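Local coordinates for putative cytoplasmic protein (Salmonella enterica subsp. enterica serovar Typhimurium, PDB 4J32) that probably cleaves amide bonds of bacterial peptidoglycan as the NlpC/P60-type cysteine peptidase effector Tae4, a toxin held in complex with its immunity protein Tai4, at residues S76-V81 with V93-D98; G51-A56 with Y89-N94. One frame throughout, in Å; residues are numbered along the deposited sequence.

Contact 1: residues S76-V81 with V93-D98; sequences SPYAKV and VNDMID
Asp95 OD2 is held from the 76-81 side by a bridging water and, weakly, by Ala79 N. The water donates to it at 2.8 Å and also to Ala79 O at 2.7 Å, while Ala79 N donates to Asp95 OD2 directly in a weak bond, 3.4 Å long with an N-H...O angle of 142°. The carboxylate thus engages both polar backbone atoms of Ala79, one of them through water.

Tyr78 and Asp95 run past each other in opposite senses. The side chain of Tyr78, with CG beside its own backbone N (chi1 -55°), lies along the first turns of helix 93-103. Asp95 O sits over one ring face, displaced toward the rim, with Tyr78 CD1 as its closest ring atom at 3.8 Å. Farther out, Tyr78 CE1 meets Asp98 CB at 3.7 Å.

On the loop itself, Lys80 NZ binds Ser76 O at 2.7 Å and Tyr78 O at 2.9 Å, and Arg74 O is a further acceptor. Three carbonyls round one ammonium are consistent with holding the curl about the inverse gamma turn centred on Pro77. The chemistry implies a polar join at the surface that uses a bridging water, with Tyr78 as its largest single surface.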
loop_
_atom_site.group_PDB
_atom_site.type_symbol
_atom_site.label_atom_id
_atom_site.label_comp_id
_atom_site.label_asym_id
_atom_site.label_seq_id
_atom_site.Cartn_x
_atom_site.Cartn_y
_atom_site.Cartn_z
ATOM N N SER A 76 29.461 -3.437 -21.162
ATOM C CA SER A 76 28.571 -2.382 -21.648
ATOM C C SER A 76 28.058 -1.575 -20.442
ATOM O O SER A 76 27.678 -2.170 -19.429
ATOM C CB SER A 76 27.371 -3.021 -22.361
ATOM O OG SER A 76 26.777 -2.075 -23.225
ATOM N N PRO A 77 28.066 -0.233 -20.532
ATOM C CA PRO A 77 27.712 0.615 -19.384
ATOM C C PRO A 77 26.201 0.702 -19.114
ATOM O O PRO A 77 25.662 1.807 -19.014
ATOM C CB PRO A 77 28.270 1.990 -19.788
ATOM C CG PRO A 77 28.164 2.001 -21.287
ATOM C CD PRO A 77 28.449 0.573 -21.712
ATOM N N TYR A 78 25.546 -0.456 -18.997
ATOM C CA TYR A 78 24.099 -0.567 -18.763
ATOM C C TYR A 78 23.835 -1.704 -17.779
ATOM O O TYR A 78 24.514 -2.733 -17.819
ATOM C CB TYR A 78 23.362 -0.864 -20.079
ATOM C CG TYR A 78 23.687 0.174 -21.132
ATOM C CD1 TYR A 78 23.158 1.464 -21.050
ATOM C CD2 TYR A 78 24.580 -0.119 -22.161
ATOM C CE1 TYR A 78 23.492 2.442 -22.000
ATOM C CE2 TYR A 78 24.917 0.844 -23.117
ATOM C CZ TYR A 78 24.364 2.112 -23.025
ATOM O OH TYR A 78 24.704 3.068 -23.941
ATOM N N ALA A 79 22.844 -1.520 -16.908
ATOM C CA ALA A 79 22.483 -2.561 -15.959
ATOM C C ALA A 79 22.016 -3.816 -16.711
ATOM O O ALA A 79 21.218 -3.733 -17.644
ATOM C CB ALA A 79 21.398 -2.050 -14.991
ATOM N N LYS A 80 22.533 -4.983 -16.328
ATOM C CA LYS A 80 22.177 -6.219 -17.023
ATOM C C LYS A 80 22.363 -7.396 -16.076
ATOM O O LYS A 80 23.088 -7.290 -15.087
ATOM C CB LYS A 80 23.066 -6.416 -18.262
ATOM C CG LYS A 80 24.548 -6.634 -17.925
ATOM C CD LYS A 80 25.466 -6.507 -19.166
ATOM C CE LYS A 80 25.847 -5.066 -19.473
ATOM N NZ LYS A 80 26.775 -4.507 -18.434
ATOM N N VAL A 81 21.668 -8.487 -16.378
ATOM C CA VAL A 81 21.833 -9.727 -15.619
ATOM C C VAL A 81 22.047 -10.873 -16.590
ATOM O O VAL A 81 21.576 -10.836 -17.734
ATOM C CB VAL A 81 20.631 -10.036 -14.686
ATOM C CG1 VAL A 81 20.429 -8.932 -13.647
ATOM C CG2 VAL A 81 19.352 -10.199 -15.479
ATOM N N VAL A 93 14.228 -0.266 -20.217
ATOM C CA VAL A 93 13.895 0.273 -21.533
ATOM C C VAL A 93 14.840 1.402 -21.926
ATOM O O VAL A 93 15.395 1.387 -23.028
ATOM C CB VAL A 93 12.430 0.762 -21.592
ATOM C CG1 VAL A 93 12.155 1.441 -22.974
ATOM C CG2 VAL A 93 11.496 -0.460 -21.394
ATOM N N ASN A 94 15.063 2.352 -21.021
ATOM C CA ASN A 94 15.907 3.501 -21.316
ATOM C C ASN A 94 17.331 3.037 -21.680
ATOM O O ASN A 94 17.989 3.619 -22.551
ATOM C CB ASN A 94 15.921 4.485 -20.137
ATOM C CG ASN A 94 14.757 5.491 -20.179
ATOM O OD1 ASN A 94 14.087 5.655 -21.215
ATOM N ND2 ASN A 94 14.539 6.213 -19.056
ATOM N N ASP A 95 17.801 2.001 -20.978
ATOM C CA ASP A 95 19.140 1.449 -21.214
ATOM C C ASP A 95 19.217 0.757 -22.564
ATOM O O ASP A 95 20.192 0.929 -23.292
ATOM C CB ASP A 95 19.565 0.464 -20.108
ATOM C CG ASP A 95 20.072 1.167 -18.861
ATOM O OD1 ASP A 95 20.243 2.422 -18.874
ATOM O OD2 ASP A 95 20.312 0.464 -17.859
ATOM N N MET A 96 18.176 0.022 -22.923
ATOM C CA MET A 96 18.168 -0.677 -24.208
ATOM C C MET A 96 18.179 0.329 -25.340
ATOM O O MET A 96 18.919 0.164 -26.327
ATOM C CB MET A 96 16.962 -1.614 -24.348
ATOM C CG MET A 96 16.849 -2.257 -25.756
ATOM S SD MET A 96 18.332 -3.128 -26.352
ATOM C CE MET A 96 18.532 -4.461 -25.169
ATOM N N ILE A 97 17.384 1.386 -25.191
ATOM C CA ILE A 97 17.368 2.467 -26.187
ATOM C C ILE A 97 18.766 3.074 -26.354
ATOM O O ILE A 97 19.261 3.218 -27.493
ATOM C CB ILE A 97 16.315 3.547 -25.831
ATOM C CG1 ILE A 97 14.918 2.938 -25.965
ATOM C CG2 ILE A 97 16.446 4.752 -26.801
ATOM C CD1 ILE A 97 13.766 3.840 -25.454
ATOM N N ASP A 98 19.411 3.403 -25.239
ATOM C CA ASP A 98 20.734 4.028 -25.285
ATOM C C ASP A 98 21.774 3.072 -25.856
ATOM O O ASP A 98 22.662 3.487 -26.616
ATOM C CB ASP A 98 21.158 4.507 -23.902
ATOM C CG ASP A 98 20.427 5.761 -23.467
ATOM O OD1 ASP A 98 20.032 6.588 -24.329
ATOM O OD2 ASP A 98 20.257 5.926 -22.244
HETATM O O HOH W 1 19.117 -2.057 -17.858
#

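Contact 2: residues G51-A56 with Y89-N94; sequences GYFQNA and YIYRVN
Phe53 and Tyr91 lie against each other as an offset stack, with ring centroids 4.5 Å apart and planes inclined by 21°. The overlap is partial and located by the short distances: Phe53 CZ stands over one face of the Tyr91 ring, toward its rim, 3.4 Å from Tyr91 CG. The neighbouring atom Phe53 CE1 lies 3.5 Å from Tyr91 CD1, so the far end of the phenylalanine covers the root of the tyrosine ring. In return Tyr91 CB rests over a face of the Phe53 ring, 3.9 Å from its centroid and 14° off the normal, a CH-pi contact that adds to the stack.

With chi1 57°, Tyr91 CG sits between its backbone N and carbonyl carbon, and the ring presents a face to Phe53 CZ. The phenylalanine, whose CG lies beside its own N, reaches across from the loop to meet it.

A second touch is made at a right angle: the Asn55 side chain crosses that of Val93, bringing Asn55 ND2 to 3.4 Å from Val93 CG2. The other branch of the amide, OD1, accepts from Cys57 N at the start of helix 57-67. No direct hydrogen bond joins the segments; one water bridges them, donating to Asn55 O at 2.7 Å and to Tyr91 O at 2.8 Å.

Ile48 and Ile59, on the helices before and after the loop, also pack on Phe53. Arg92 NE and NH1 bind backbone carbonyls of one immunity-protein chain, whose Val51 packs on Tyr91. A helix-to-helix connection opened by a Schellman motif at Gly51 is thus joined through an aromatic stack to a strand-to-helix turn with Arg92 at the N-cap position, within what is probably the papain-like, NlpC/P60-type fold of Tae4, at its immunity-protein interface.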
loop_
_atom_site.group_PDB
_atom_site.type_symbol
_atom_site.label_atom_id
_atom_site.label_comp_id
_atom_site.label_asym_id
_atom_site.label_seq_id
_atom_site.Cartn_x
_atom_site.Cartn_y
_atom_site.Cartn_z
ATOM N N GLY A 51 9.783 -11.411 -8.973
ATOM C CA GLY A 51 8.915 -10.297 -9.330
ATOM C C GLY A 51 9.605 -8.974 -9.604
ATOM O O GLY A 51 8.931 -7.962 -9.870
ATOM N N TYR A 52 10.943 -8.962 -9.590
ATOM C CA TYR A 52 11.685 -7.703 -9.756
ATOM C C TYR A 52 11.564 -7.156 -11.162
ATOM O O TYR A 52 11.602 -5.940 -11.349
ATOM C CB TYR A 52 13.176 -7.887 -9.462
ATOM C CG TYR A 52 13.455 -8.330 -8.053
ATOM C CD1 TYR A 52 13.713 -7.398 -7.058
ATOM C CD2 TYR A 52 13.475 -9.691 -7.723
ATOM C CE1 TYR A 52 13.963 -7.803 -5.741
ATOM C CE2 TYR A 52 13.727 -10.109 -6.410
ATOM C CZ TYR A 52 13.972 -9.146 -5.433
ATOM O OH TYR A 52 14.241 -9.546 -4.143
ATOM N N PHE A 53 11.488 -8.043 -12.157
ATOM C CA PHE A 53 11.313 -7.586 -13.543
ATOM C C PHE A 53 9.914 -7.972 -13.966
ATOM O O PHE A 53 9.519 -9.126 -13.783
ATOM C CB PHE A 53 12.285 -8.281 -14.498
ATOM C CG PHE A 53 13.749 -8.087 -14.161
ATOM C CD1 PHE A 53 14.183 -6.995 -13.404
ATOM C CD2 PHE A 53 14.695 -8.984 -14.680
ATOM C CE1 PHE A 53 15.544 -6.806 -13.122
ATOM C CE2 PHE A 53 16.058 -8.809 -14.405
ATOM C CZ PHE A 53 16.479 -7.730 -13.618
ATOM N N GLN A 54 9.187 -7.000 -14.526
ATOM C CA GLN A 54 7.836 -7.226 -15.041
ATOM C C GLN A 54 7.684 -6.765 -16.495
ATOM O O GLN A 54 6.747 -7.187 -17.184
ATOM C CB GLN A 54 6.805 -6.489 -14.154
ATOM C CG GLN A 54 6.747 -7.003 -12.716
ATOM C CD GLN A 54 6.104 -8.398 -12.623
ATOM O OE1 GLN A 54 4.902 -8.521 -12.523
ATOM N NE2 GLN A 54 6.918 -9.443 -12.708
ATOM N N ASN A 55 8.573 -5.878 -16.936
ATOM C CA ASN A 55 8.555 -5.382 -18.327
ATOM C C ASN A 55 9.557 -6.183 -19.165
ATOM O O ASN A 55 10.767 -5.990 -19.046
ATOM C CB ASN A 55 8.871 -3.884 -18.418
ATOM C CG ASN A 55 8.679 -3.337 -19.846
ATOM O OD1 ASN A 55 8.397 -4.106 -20.780
ATOM N ND2 ASN A 55 8.807 -2.023 -20.010
ATOM N N ALA A 56 9.034 -7.095 -19.980
ATOM C CA ALA A 56 9.906 -7.989 -20.776
ATOM C C ALA A 56 10.536 -7.323 -21.995
ATOM O O ALA A 56 11.478 -7.879 -22.590
ATOM C CB ALA A 56 9.150 -9.266 -21.167
ATOM N N TYR A 89 21.609 -9.614 -20.313
ATOM C CA TYR A 89 20.272 -9.127 -20.636
ATOM C C TYR A 89 20.008 -7.827 -19.922
ATOM O O TYR A 89 19.965 -7.782 -18.685
ATOM C CB TYR A 89 19.227 -10.192 -20.236
ATOM C CG TYR A 89 19.362 -11.449 -21.064
ATOM C CD1 TYR A 89 18.566 -11.643 -22.190
ATOM C CD2 TYR A 89 20.333 -12.422 -20.755
ATOM C CE1 TYR A 89 18.715 -12.777 -22.991
ATOM C CE2 TYR A 89 20.491 -13.562 -21.551
ATOM C CZ TYR A 89 19.668 -13.726 -22.662
ATOM O OH TYR A 89 19.814 -14.824 -23.456
ATOM N N ILE A 90 19.862 -6.762 -20.715
ATOM C CA ILE A 90 19.506 -5.434 -20.226
ATOM C C ILE A 90 18.034 -5.420 -19.818
ATOM O O ILE A 90 17.185 -5.962 -20.529
ATOM C CB ILE A 90 19.833 -4.371 -21.317
ATOM C CG1 ILE A 90 21.362 -4.183 -21.421
ATOM C CG2 ILE A 90 19.067 -3.020 -21.068
ATOM C CD1 ILE A 90 21.799 -3.298 -22.649
ATOM N N TYR A 91 17.729 -4.810 -18.676
ATOM C CA TYR A 91 16.378 -4.919 -18.116
ATOM C C TYR A 91 15.615 -3.595 -18.009
ATOM O O TYR A 91 14.454 -3.572 -17.568
ATOM C CB TYR A 91 16.390 -5.699 -16.791
ATOM C CG TYR A 91 17.293 -5.128 -15.698
ATOM C CD1 TYR A 91 16.841 -4.117 -14.863
ATOM C CD2 TYR A 91 18.592 -5.617 -15.502
ATOM C CE1 TYR A 91 17.645 -3.598 -13.834
ATOM C CE2 TYR A 91 19.401 -5.117 -14.471
ATOM C CZ TYR A 91 18.911 -4.122 -13.630
ATOM O OH TYR A 91 19.684 -3.583 -12.628
ATOM N N ARG A 92 16.268 -2.502 -18.396
ATOM C CA ARG A 92 15.621 -1.187 -18.473
ATOM C C ARG A 92 15.430 -0.754 -19.927
ATOM O O ARG A 92 16.354 -0.838 -20.751
ATOM C CB ARG A 92 16.430 -0.125 -17.720
ATOM C CG ARG A 92 16.478 -0.382 -16.217
ATOM C CD ARG A 92 17.299 0.700 -15.472
ATOM N NE ARG A 92 17.026 0.598 -14.039
ATOM C CZ ARG A 92 17.924 0.337 -13.083
ATOM N NH1 ARG A 92 19.219 0.197 -13.384
ATOM N NH2 ARG A 92 17.528 0.251 -11.811
ATOM N N VAL A 93 14.228 -0.266 -20.217
ATOM C CA VAL A 93 13.895 0.273 -21.533
ATOM C C VAL A 93 14.840 1.402 -21.926
ATOM O O VAL A 93 15.395 1.387 -23.028
ATOM C CB VAL A 93 12.430 0.762 -21.592
ATOM C CG1 VAL A 93 12.155 1.441 -22.974
ATOM C CG2 VAL A 93 11.496 -0.460 -21.394
ATOM N N ASN A 94 15.063 2.352 -21.021
ATOM C CA ASN A 94 15.907 3.501 -21.316
ATOM C C ASN A 94 17.331 3.037 -21.680
ATOM O O ASN A 94 17.989 3.619 -22.551
ATOM C CB ASN A 94 15.921 4.485 -20.137
ATOM C CG ASN A 94 14.757 5.491 -20.179
ATOM O OD1 ASN A 94 14.087 5.655 -21.215
ATOM N ND2 ASN A 94 14.539 6.213 -19.056
HETATM O O HOH W 2 12.614 -5.591 -17.051
#

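The centres of contact 1 and contact 2 lie 10 Å apart, and both use the start of helix 93-103, sharing Val93 and Asn94. Along the chain, segment 51-56 comes first and leads into helix 57-67; segment 76-81 follows, then 89-94 running into 93-98, so both contacts end on the same stretch. Strands 80-82 and 88-90 form a two-stranded antiparallel sheet that ties them: Val81 O lies 2.9 Å from Tyr89 N, a probable hydrogen bond. Ala79 CB also packs 3.3 Å from Tyr91 OH. Contact 1 is near the surface and contact 2 is buried, yet the immunity protein reaches both, with Glu45 of that chain accepting from Val93 N and Asn94 N at the shared helix start.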